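Local coordinates for LSM2-LSM8 complex subunit lsm8 (Schizosaccharomyces pombe, PDB 6PPN), which forms part of the nuclear LSM2-LSM8 complex, which binds U6 snRNA ending in a cyclic 2',3' phosphate, is involved in spliceosome assembly and accelerates prp24-mediated U4/U6 annealing, at residues F6-V11 and V68-E73; R19-S24 and L36-R42; H30-L34 and G62-V68. One frame throughout, in Å; residues are numbered along the deposited sequence.

Interaction 1: residues F6-V11 and V68-E73; sequences FMEQRV and VGLVNE
The carbonyl oxygen of Arg10 takes the backbone N-H of Val71, with Val71 N 3.2 Å from Arg10 O; the bond is fairly straight at the hydrogen, but the donor stands above the carbonyl plane. Methyl groups crowd the same oxygen, Val71 CG1 at 3.3 Å from Arg10 O and Leu70 CD1 somewhat farther off. Beyond this bond Val11 and Leu70 form an antiparallel non-hydrogen-bonded pair, and Val11 CA approaches Gly69 O in a CA-H...O contact. This pairing joins strands 10-15 and 65-71 of the Sm fold and sets the last strand beside the first in the strongly bent sheet. Ahead of the first strand, the type II turn from Phe6 to Gln9 folds the Phe6 ring back over the last one. Leu70 CB sits over one face of that ring in a CH-pi contact, 3.9 Å from the centroid, while Val68 O lies at the ring edge, 3.3 Å from Phe6 CE2. Leu70, its CG carried away from the backbone N (chi1 -176°), also lays CD1 against Phe6 CD1 and the Gln9 side chain, whose amide nitrogen is turned back to Met7 O and Asp5 O. Nearby, Val11 CG1 and Val68 CG1 are pressed together at 3.5 Å, tighter than usual for two methyls. Glu73 OE1 rests against the aliphatic start of Arg10, whose guanidinium bends away to Ser24 OG and Asp38 O. Through Val68, Gly69 and Leu70 the sheet continues into a strand of a neighbouring subunit.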
loop_
_atom_site.group_PDB
_atom_site.type_symbol
_atom_site.label_atom_id
_atom_site.label_comp_id
_atom_site.label_asym_id
_atom_site.label_seq_id
_atom_site.Cartn_x
_atom_site.Cartn_y
_atom_site.Cartn_z
ATOM N N PHE H 6 -18.195 15.278 9.164
ATOM C CA PHE H 6 -17.817 16.241 8.134
ATOM C C PHE H 6 -18.795 16.304 6.960
ATOM O O PHE H 6 -18.562 17.083 6.027
ATOM C CB PHE H 6 -16.430 15.912 7.577
ATOM C CG PHE H 6 -15.322 15.968 8.585
ATOM C CD1 PHE H 6 -15.484 16.609 9.791
ATOM C CD2 PHE H 6 -14.092 15.380 8.300
ATOM C CE1 PHE H 6 -14.449 16.662 10.707
ATOM C CE2 PHE H 6 -13.043 15.434 9.206
ATOM C CZ PHE H 6 -13.229 16.076 10.431
ATOM N N MET H 7 -19.861 15.501 6.965
ATOM C CA MET H 7 -20.748 15.413 5.805
ATOM C C MET H 7 -21.336 16.772 5.414
ATOM O O MET H 7 -21.721 17.578 6.271
ATOM C CB MET H 7 -21.883 14.436 6.091
ATOM C CG MET H 7 -21.506 12.987 5.901
ATOM S SD MET H 7 -21.130 12.689 4.176
ATOM C CE MET H 7 -22.727 13.105 3.484
ATOM N N GLU H 8 -21.415 17.011 4.100
ATOM C CA GLU H 8 -22.019 18.205 3.516
ATOM C C GLU H 8 -21.270 19.476 3.883
ATOM O O GLU H 8 -21.844 20.569 3.844
ATOM C CB GLU H 8 -23.500 18.362 3.905
ATOM C CG GLU H 8 -24.353 17.138 3.684
ATOM C CD GLU H 8 -24.408 16.688 2.229
ATOM O OE1 GLU H 8 -24.217 17.525 1.309
ATOM O OE2 GLU H 8 -24.617 15.469 2.013
ATOM N N GLN H 9 -20.010 19.367 4.284
ATOM C CA GLN H 9 -19.219 20.543 4.602
ATOM C C GLN H 9 -17.949 20.552 3.764
ATOM O O GLN H 9 -17.545 19.524 3.205
ATOM C CB GLN H 9 -18.872 20.591 6.094
ATOM C CG GLN H 9 -20.101 20.576 6.988
ATOM C CD GLN H 9 -19.783 20.062 8.377
ATOM O OE1 GLN H 9 -19.277 20.803 9.231
ATOM N NE2 GLN H 9 -20.029 18.766 8.595
ATOM N N ARG H 10 -17.332 21.738 3.670
ATOM C CA ARG H 10 -16.061 21.882 2.972
ATOM C C ARG H 10 -14.983 21.134 3.728
ATOM O O ARG H 10 -14.882 21.224 4.952
ATOM C CB ARG H 10 -15.656 23.340 2.820
ATOM C CG ARG H 10 -16.596 24.141 1.947
ATOM C CD ARG H 10 -16.775 23.545 0.535
ATOM N NE ARG H 10 -15.637 23.753 -0.366
ATOM C CZ ARG H 10 -15.652 23.476 -1.677
ATOM N NH1 ARG H 10 -16.744 22.988 -2.253
ATOM N NH2 ARG H 10 -14.572 23.691 -2.425
ATOM N N VAL H 11 -14.199 20.373 2.994
ATOM C CA VAL H 11 -13.266 19.416 3.545
ATOM C C VAL H 11 -11.996 19.509 2.710
ATOM O O VAL H 11 -12.038 19.900 1.542
ATOM C CB VAL H 11 -13.948 18.038 3.489
ATOM C CG1 VAL H 11 -13.088 17.009 2.843
ATOM C CG2 VAL H 11 -14.491 17.653 4.867
ATOM N N VAL H 68 -8.309 13.692 6.063
ATOM C CA VAL H 68 -9.451 14.534 5.694
ATOM C C VAL H 68 -9.632 15.588 6.787
ATOM O O VAL H 68 -9.962 15.250 7.927
ATOM C CB VAL H 68 -10.744 13.720 5.517
ATOM C CG1 VAL H 68 -11.879 14.636 5.080
ATOM C CG2 VAL H 68 -10.546 12.571 4.503
ATOM N N GLY H 69 -9.403 16.852 6.460
ATOM C CA GLY H 69 -9.525 17.939 7.418
ATOM C C GLY H 69 -10.796 18.727 7.156
ATOM O O GLY H 69 -11.190 18.903 6.014
ATOM N N LEU H 70 -11.440 19.194 8.217
ATOM C CA LEU H 70 -12.616 20.038 8.085
ATOM C C LEU H 70 -12.127 21.475 7.977
ATOM O O LEU H 70 -11.433 21.959 8.878
ATOM C CB LEU H 70 -13.530 19.856 9.296
ATOM C CG LEU H 70 -14.863 20.588 9.308
ATOM C CD1 LEU H 70 -15.796 19.968 8.278
ATOM C CD2 LEU H 70 -15.492 20.461 10.678
ATOM N N VAL H 71 -12.456 22.159 6.882
ATOM C CA VAL H 71 -11.922 23.505 6.715
ATOM C C VAL H 71 -12.795 24.458 7.518
ATOM O O VAL H 71 -14.030 24.473 7.396
ATOM C CB VAL H 71 -11.797 23.911 5.233
ATOM C CG1 VAL H 71 -11.964 22.717 4.310
ATOM C CG2 VAL H 71 -12.715 25.013 4.862
ATOM N N ASN H 72 -12.151 25.209 8.399
ATOM C CA ASN H 72 -12.848 26.138 9.260
ATOM C C ASN H 72 -13.046 27.409 8.470
ATOM O O ASN H 72 -12.064 28.068 8.109
ATOM C CB ASN H 72 -12.025 26.386 10.515
ATOM C CG ASN H 72 -12.812 27.064 11.590
ATOM O OD1 ASN H 72 -12.863 28.290 11.678
ATOM N ND2 ASN H 72 -13.456 26.259 12.418
ATOM N N GLU H 73 -14.307 27.756 8.197
ATOM C CA GLU H 73 -14.561 28.817 7.232
ATOM C C GLU H 73 -13.957 30.137 7.686
ATOM O O GLU H 73 -13.400 30.876 6.869
ATOM C CB GLU H 73 -16.061 28.964 6.957
ATOM C CG GLU H 73 -16.834 27.664 6.579
ATOM C CD GLU H 73 -16.249 26.824 5.407
ATOM O OE1 GLU H 73 -16.882 25.797 5.052
ATOM O OE2 GLU H 73 -15.203 27.177 4.812
#

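Interaction 2: residues R19-S24 and L36-R42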
loop_
_atom_site.group_PDB
_atom_site.type_symbol
_atom_site.label_atom_id
_atom_site.label_comp_id
_atom_site.label_asym_id
_atom_site.label_seq_id
_atom_site.Cartn_x
_atom_site.Cartn_y
_atom_site.Cartn_z
ATOM N N ARG H 19 -1.095 15.343 -2.746
ATOM C CA ARG H 19 -1.914 16.385 -3.336
ATOM C C ARG H 19 -2.920 16.882 -2.309
ATOM O O ARG H 19 -3.242 16.195 -1.346
ATOM C CB ARG H 19 -2.654 15.879 -4.585
ATOM C CG ARG H 19 -1.808 15.852 -5.828
ATOM C CD ARG H 19 -1.778 14.518 -6.520
ATOM N NE ARG H 19 -2.853 14.272 -7.480
ATOM C CZ ARG H 19 -2.652 13.780 -8.704
ATOM N NH1 ARG H 19 -3.675 13.566 -9.515
ATOM N NH2 ARG H 19 -1.420 13.519 -9.130
ATOM N N VAL H 20 -3.392 18.109 -2.512
ATOM C CA VAL H 20 -4.311 18.774 -1.598
ATOM C C VAL H 20 -5.564 19.077 -2.402
ATOM O O VAL H 20 -5.496 19.832 -3.376
ATOM C CB VAL H 20 -3.699 20.068 -1.035
ATOM C CG1 VAL H 20 -4.706 20.793 -0.130
ATOM C CG2 VAL H 20 -2.426 19.749 -0.253
ATOM N N VAL H 21 -6.702 18.477 -2.048
ATOM C CA VAL H 21 -7.919 18.794 -2.792
ATOM C C VAL H 21 -9.045 19.127 -1.830
ATOM O O VAL H 21 -9.274 18.418 -0.852
ATOM C CB VAL H 21 -8.348 17.672 -3.778
ATOM C CG1 VAL H 21 -7.137 17.082 -4.508
ATOM C CG2 VAL H 21 -9.124 16.615 -3.126
ATOM N N LEU H 22 -9.736 20.219 -2.107
ATOM C CA LEU H 22 -10.792 20.726 -1.250
ATOM C C LEU H 22 -12.123 20.499 -1.928
ATOM O O LEU H 22 -12.227 20.623 -3.157
ATOM C CB LEU H 22 -10.617 22.221 -0.984
ATOM C CG LEU H 22 -9.483 22.583 -0.025
ATOM C CD1 LEU H 22 -8.154 22.668 -0.778
ATOM C CD2 LEU H 22 -9.816 23.901 0.695
ATOM N N GLY H 23 -13.150 20.205 -1.141
ATOM C CA GLY H 23 -14.482 20.136 -1.731
ATOM C C GLY H 23 -15.511 19.772 -0.685
ATOM O O GLY H 23 -15.191 19.585 0.486
ATOM N N SER H 24 -16.771 19.707 -1.121
ATOM C CA SER H 24 -17.855 19.339 -0.218
ATOM C C SER H 24 -17.972 17.827 -0.079
ATOM O O SER H 24 -18.042 17.102 -1.078
ATOM C CB SER H 24 -19.157 19.934 -0.717
ATOM O OG SER H 24 -18.974 21.326 -0.857
ATOM N N LEU H 36 -16.232 14.047 -3.312
ATOM C CA LEU H 36 -16.173 15.491 -3.143
ATOM C C LEU H 36 -16.844 16.150 -4.339
ATOM O O LEU H 36 -16.653 15.718 -5.477
ATOM C CB LEU H 36 -14.733 15.977 -3.063
ATOM C CG LEU H 36 -13.857 15.288 -2.038
ATOM C CD1 LEU H 36 -12.518 15.995 -1.978
ATOM C CD2 LEU H 36 -14.538 15.326 -0.743
ATOM N N SER H 37 -17.648 17.179 -4.096
ATOM C CA SER H 37 -18.216 17.953 -5.189
ATOM C C SER H 37 -17.757 19.396 -5.087
ATOM O O SER H 37 -17.288 19.837 -4.035
ATOM C CB SER H 37 -19.738 17.878 -5.194
ATOM O OG SER H 37 -20.261 18.487 -4.037
ATOM N N ASP H 38 -17.879 20.125 -6.194
ATOM C CA ASP H 38 -17.315 21.473 -6.304
ATOM C C ASP H 38 -15.874 21.512 -5.808
ATOM O O ASP H 38 -15.444 22.443 -5.117
ATOM C CB ASP H 38 -18.177 22.489 -5.564
ATOM C CG ASP H 38 -19.464 22.756 -6.273
ATOM O OD1 ASP H 38 -19.405 23.292 -7.404
ATOM O OD2 ASP H 38 -20.530 22.380 -5.736
ATOM N N SER H 39 -15.120 20.490 -6.153
ATOM C CA SER H 39 -13.780 20.356 -5.613
ATOM C C SER H 39 -12.746 21.053 -6.493
ATOM O O SER H 39 -12.973 21.375 -7.666
ATOM C CB SER H 39 -13.399 18.892 -5.487
ATOM O OG SER H 39 -13.339 18.361 -6.785
ATOM N N PHE H 40 -11.590 21.305 -5.898
ATOM C CA PHE H 40 -10.477 21.863 -6.656
ATOM C C PHE H 40 -9.196 21.423 -5.970
ATOM O O PHE H 40 -9.201 21.040 -4.799
ATOM C CB PHE H 40 -10.593 23.389 -6.788
ATOM C CG PHE H 40 -10.655 24.106 -5.476
ATOM C CD1 PHE H 40 -11.876 24.375 -4.882
ATOM C CD2 PHE H 40 -9.493 24.510 -4.832
ATOM C CE1 PHE H 40 -11.941 25.033 -3.665
ATOM C CE2 PHE H 40 -9.552 25.175 -3.614
ATOM C CZ PHE H 40 -10.779 25.441 -3.034
ATOM N N GLU H 41 -8.102 21.404 -6.718
ATOM C CA GLU H 41 -6.810 21.067 -6.138
ATOM C C GLU H 41 -6.070 22.356 -5.857
ATOM O O GLU H 41 -6.183 23.305 -6.626
ATOM C CB GLU H 41 -5.968 20.196 -7.067
ATOM C CG GLU H 41 -4.559 20.016 -6.548
ATOM C CD GLU H 41 -3.757 18.959 -7.284
ATOM O OE1 GLU H 41 -2.678 18.591 -6.772
ATOM O OE2 GLU H 41 -4.204 18.485 -8.350
ATOM N N ARG H 42 -5.308 22.386 -4.769
ATOM C CA ARG H 42 -4.423 23.505 -4.464
ATOM C C ARG H 42 -2.990 23.022 -4.577
ATOM O O ARG H 42 -2.633 21.989 -3.998
ATOM C CB ARG H 42 -4.648 24.046 -3.049
ATOM C CG ARG H 42 -5.570 25.212 -2.940
ATOM C CD ARG H 42 -5.864 25.520 -1.461
ATOM N NE ARG H 42 -6.839 26.609 -1.364
ATOM C CZ ARG H 42 -7.542 26.901 -0.276
ATOM N NH1 ARG H 42 -7.386 26.188 0.824
ATOM N NH2 ARG H 42 -8.408 27.911 -0.294
HETATM O O HOH W 1 -5.420 15.421 -8.092
HETATM O O HOH W 2 -2.170 19.576 -4.349
#
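Residues 19-24 and 36-42 belong to the strongly bent antiparallel sheet of the Sm fold, where strand 20-28 is paired first with strand 39-43 and then, past a corner at Ser37 and Asp38, with strand 34-36. Leu22 and Phe40 form a hydrogen-bonded pair: Leu22 N reaches Phe40 O and Phe40 N reaches Leu22 O, each at 2.9 Å and both nearly in line with the carbonyl bond. Farther on, Ser24 and Ser37 exchange two bonds of 3.0 Å, Ser24 N to Ser37 O and Ser37 N to Ser24 O. Between these pairs the register slips by one residue, a beta bulge, and Gly23 comes close against Ser39, with Gly23 CA 4.0 Å from Ser39 CA; Ser39 CA also lies 2.9 Å from Leu22 O.

On one face of the sheet the Phe40 side chain is swung between its own backbone N and carbonyl carbon (chi1 58°), which turns the ring face to Leu22 CB, 4.2 Å from the ring centroid in a CH-pi contact. Arg42, extended as far as NE, crosses the tip of Leu22 and sets its guanidinium face over Leu22 CD2, 3.3 Å from Arg42 NH1; Trp81 makes a cation-pi contact with the Arg42 guanidinium. The opposite face carries apolar packing of Val21 CG2 on Leu36 CD1 at 3.6 Å. Toward Arg19, Glu41 OE1 lies close to Arg19 CG with no N-H of Arg19 directed at it, and one water accepts from Arg19 NE and gives a weak bond to Glu41 OE2. Outside this pair, Arg19 NH1 meets an acidic side chain of a neighbouring subunit. One strand bent across two partners, with a glycine at the bulge, is an arrangement in keeping with the curled sheet of the Sm fold.

Interaction 3: residues H30-L34 and G62-V68. With nucleotides of chain A.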
loop_
_atom_site.group_PDB
_atom_site.type_symbol
_atom_site.label_atom_id
_atom_site.label_comp_id
_atom_site.label_asym_id
_atom_site.label_seq_id
_atom_site.Cartn_x
_atom_site.Cartn_y
_atom_site.Cartn_z
ATOM N N HIS H 30 -16.828 2.563 4.256
ATOM C CA HIS H 30 -15.966 1.963 5.260
ATOM C C HIS H 30 -14.542 1.720 4.776
ATOM O O HIS H 30 -13.720 1.229 5.571
ATOM C CB HIS H 30 -16.548 0.633 5.709
ATOM C CG HIS H 30 -16.485 -0.405 4.633
ATOM N ND1 HIS H 30 -17.272 -0.344 3.499
ATOM C CD2 HIS H 30 -15.689 -1.491 4.485
ATOM C CE1 HIS H 30 -16.983 -1.365 2.711
ATOM N NE2 HIS H 30 -16.025 -2.075 3.285
ATOM N N THR H 31 -14.230 1.943 3.498
ATOM C CA THR H 31 -12.830 1.909 3.077
ATOM C C THR H 31 -12.249 3.296 2.931
ATOM O O THR H 31 -11.087 3.419 2.535
ATOM C CB THR H 31 -12.645 1.194 1.744
ATOM O OG1 THR H 31 -13.292 1.960 0.721
ATOM C CG2 THR H 31 -13.230 -0.193 1.792
ATOM N N THR H 32 -13.015 4.335 3.267
ATOM C CA THR H 32 -12.619 5.733 3.120
ATOM C C THR H 32 -12.641 6.208 1.675
ATOM O O THR H 32 -12.114 7.291 1.404
ATOM C CB THR H 32 -11.225 6.012 3.717
ATOM O OG1 THR H 32 -10.928 5.010 4.694
ATOM C CG2 THR H 32 -11.177 7.356 4.451
ATOM N N ASN H 33 -13.259 5.468 0.739
ATOM C CA ASN H 33 -13.635 6.097 -0.526
ATOM C C ASN H 33 -14.397 7.373 -0.189
ATOM O O ASN H 33 -15.108 7.427 0.810
ATOM C CB ASN H 33 -14.525 5.178 -1.378
ATOM C CG ASN H 33 -13.824 3.893 -1.830
ATOM O OD1 ASN H 33 -12.613 3.865 -2.062
ATOM N ND2 ASN H 33 -14.602 2.799 -1.927
ATOM N N LEU H 34 -14.205 8.424 -0.976
ATOM C CA LEU H 34 -14.869 9.695 -0.699
ATOM C C LEU H 34 -15.475 10.232 -1.985
ATOM O O LEU H 34 -14.946 9.990 -3.069
ATOM C CB LEU H 34 -13.908 10.757 -0.156
ATOM C CG LEU H 34 -12.985 10.366 0.986
ATOM C CD1 LEU H 34 -12.008 11.502 1.216
ATOM C CD2 LEU H 34 -13.772 10.095 2.257
ATOM N N GLY H 62 -10.175 5.110 -1.229
ATOM C CA GLY H 62 -9.732 5.322 0.153
ATOM C C GLY H 62 -8.281 4.953 0.408
ATOM O O GLY H 62 -7.588 5.585 1.215
ATOM N N GLU H 63 -7.810 3.924 -0.256
ATOM C CA GLU H 63 -6.414 3.544 -0.230
ATOM C C GLU H 63 -5.489 4.719 -0.466
ATOM O O GLU H 63 -4.330 4.672 -0.064
ATOM C CB GLU H 63 -6.257 2.501 -1.350
ATOM C CG GLU H 63 -4.935 2.005 -1.682
ATOM C CD GLU H 63 -5.058 0.915 -2.716
ATOM O OE1 GLU H 63 -6.061 0.944 -3.469
ATOM O OE2 GLU H 63 -4.194 0.011 -2.752
ATOM N N ASN H 64 -5.959 5.762 -1.136
ATOM C CA ASN H 64 -5.083 6.857 -1.521
ATOM C C ASN H 64 -5.286 8.068 -0.623
ATOM O O ASN H 64 -4.603 9.083 -0.785
ATOM C CB ASN H 64 -5.316 7.169 -3.011
ATOM C CG ASN H 64 -4.427 8.304 -3.544
ATOM O OD1 ASN H 64 -4.946 9.317 -4.014
ATOM N ND2 ASN H 64 -3.100 8.135 -3.492
ATOM N N VAL H 65 -6.162 7.945 0.369
ATOM C CA VAL H 65 -6.507 9.037 1.275
ATOM C C VAL H 65 -5.650 8.939 2.526
ATOM O O VAL H 65 -5.654 7.914 3.220
ATOM C CB VAL H 65 -7.994 8.994 1.645
ATOM C CG1 VAL H 65 -8.283 10.010 2.761
ATOM C CG2 VAL H 65 -8.829 9.300 0.418
ATOM N N ALA H 66 -4.911 10.002 2.821
ATOM C CA ALA H 66 -4.157 10.080 4.068
ATOM C C ALA H 66 -4.927 10.816 5.149
ATOM O O ALA H 66 -5.059 10.327 6.278
ATOM C CB ALA H 66 -2.800 10.780 3.833
ATOM N N MET H 67 -5.431 11.996 4.842
ATOM C CA MET H 67 -6.083 12.800 5.870
ATOM C C MET H 67 -7.273 13.471 5.256
ATOM O O MET H 67 -7.217 13.844 4.086
ATOM C CB MET H 67 -5.189 13.921 6.403
ATOM C CG MET H 67 -4.073 13.463 7.286
ATOM S SD MET H 67 -3.056 14.914 7.542
ATOM C CE MET H 67 -1.823 14.688 6.257
ATOM N N VAL H 68 -8.309 13.692 6.063
ATOM C CA VAL H 68 -9.451 14.534 5.694
ATOM C C VAL H 68 -9.632 15.588 6.787
ATOM O O VAL H 68 -9.962 15.250 7.927
ATOM C CB VAL H 68 -10.744 13.720 5.517
ATOM C CG1 VAL H 68 -11.879 14.636 5.080
ATOM C CG2 VAL H 68 -10.546 12.571 4.503
ATOM P P U A 2 -8.687 -5.207 -0.628
ATOM O OP1 U A 2 -7.837 -6.087 0.225
ATOM O OP2 U A 2 -10.165 -5.235 -0.477
ATOM O "O5'" U A 2 -8.338 -3.673 -0.466
ATOM C "C5'" U A 2 -7.065 -3.189 -0.857
ATOM C "C4'" U A 2 -6.932 -1.754 -0.455
ATOM O "O4'" U A 2 -7.861 -0.967 -1.250
ATOM C "C3'" U A 2 -7.279 -1.464 1.005
ATOM O "O3'" U A 2 -6.578 -0.293 1.382
ATOM C "C2'" U A 2 -8.740 -1.089 0.906
ATOM O "O2'" U A 2 -9.216 -0.348 2.006
ATOM C "C1'" U A 2 -8.727 -0.270 -0.385
ATOM N N1 U A 2 -10.031 -0.126 -1.031
ATOM C C2 U A 2 -10.469 1.155 -1.308
ATOM O O2 U A 2 -9.800 2.171 -1.071
ATOM N N3 U A 2 -11.709 1.205 -1.899
ATOM C C4 U A 2 -12.528 0.135 -2.230
ATOM O O4 U A 2 -13.632 0.320 -2.759
ATOM C C5 U A 2 -11.995 -1.145 -1.897
ATOM C C6 U A 2 -10.799 -1.227 -1.313
ATOM P P U A 3 -5.108 -0.384 1.987
ATOM O OP1 U A 3 -4.524 0.977 2.129
ATOM O OP2 U A 3 -4.301 -1.346 1.200
ATOM O "O5'" U A 3 -5.430 -1.023 3.401
ATOM C "C5'" U A 3 -4.463 -1.152 4.393
ATOM C "C4'" U A 3 -5.148 -1.148 5.715
ATOM O "O4'" U A 3 -5.933 0.046 5.833
ATOM C "C3'" U A 3 -6.132 -2.282 5.990
ATOM O "O3'" U A 3 -5.542 -3.310 6.755
ATOM C "C2'" U A 3 -7.250 -1.630 6.811
ATOM O "O2'" U A 3 -7.163 -2.112 8.143
ATOM C "C1'" U A 3 -6.852 -0.151 6.837
ATOM N N1 U A 3 -7.998 0.764 6.743
ATOM C C2 U A 3 -7.844 1.929 7.421
ATOM O O2 U A 3 -6.773 2.205 7.946
ATOM N N3 U A 3 -8.952 2.748 7.387
ATOM C C4 U A 3 -10.165 2.478 6.790
ATOM O O4 U A 3 -11.099 3.293 6.859
ATOM C C5 U A 3 -10.236 1.224 6.138
ATOM C C6 U A 3 -9.169 0.437 6.132
#
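Asn33 turns its CG beside the backbone N and anti to the carbonyl carbon (chi1 -64°), and a further twist of -32° at chi2 sets the amide between Gly62 and the base of U2 of chain A. Its oxygen is gripped twice: Gly62 N donates to Asn33 OD1 at 2.9 Å, slightly out of the carbonyl plane, and U2 N3 donates to the same Asn33 OD1 at 2.8 Å. The amide nitrogen completes the pairing, since Asn33 ND2 gives an almost straight bond (174°) to U2 O4 at 2.8 Å. Asp29 takes a second N-H of that nitrogen, which should help fix which end of the amide is oxygen. The third polar atom of the uracil edge, U2 O2, receives Glu63 N at 2.8 Å, so the base is read by one side chain and one backbone N-H.

The segments come closest at Gly62, whose CA lies 3.3 Å from Thr31 O in a nearly straight CA-H...O contact. Thr31 lays its CB and OG1 against U2, the hydroxyl itself being hydrogen-bonded to Asp29. Thr32 OG1 is 2.8 Å from O4 of U3 of chain A and is also bonded by a basic side chain of a neighbouring subunit. Behind the RNA, Leu34 CD1 bridges two valines, meeting Val65 CG2 obliquely and Val68 CG2 tip to tip. Asparagine and glycine from two separate loops, closing on a single uracil, make up the uridine-binding pocket characteristic of Sm and LSm rings.

How the interactions relate
From the N terminus, the chain passes through 6-11 into strand 10-15 and then 19-24 on strand 20-28. Residues 30-34 follow in the next loop, and 36-42 turn back to pair with 19-24, closing the short loop of interaction 2. Only after strands 51-56 and 58-60 does 62-68 return to 30-34, so interactions 2 and 3 cross along the chain. Both nest within the long loop that interaction 1 closes when 68-73 reaches 6-11. Val68 is common to interactions 1 and 3, so strand 65-71 takes part in both, while Val11 N to Gly23 O and Arg10 to Asp38 connect interactions 1 and 2 through neighbouring strands.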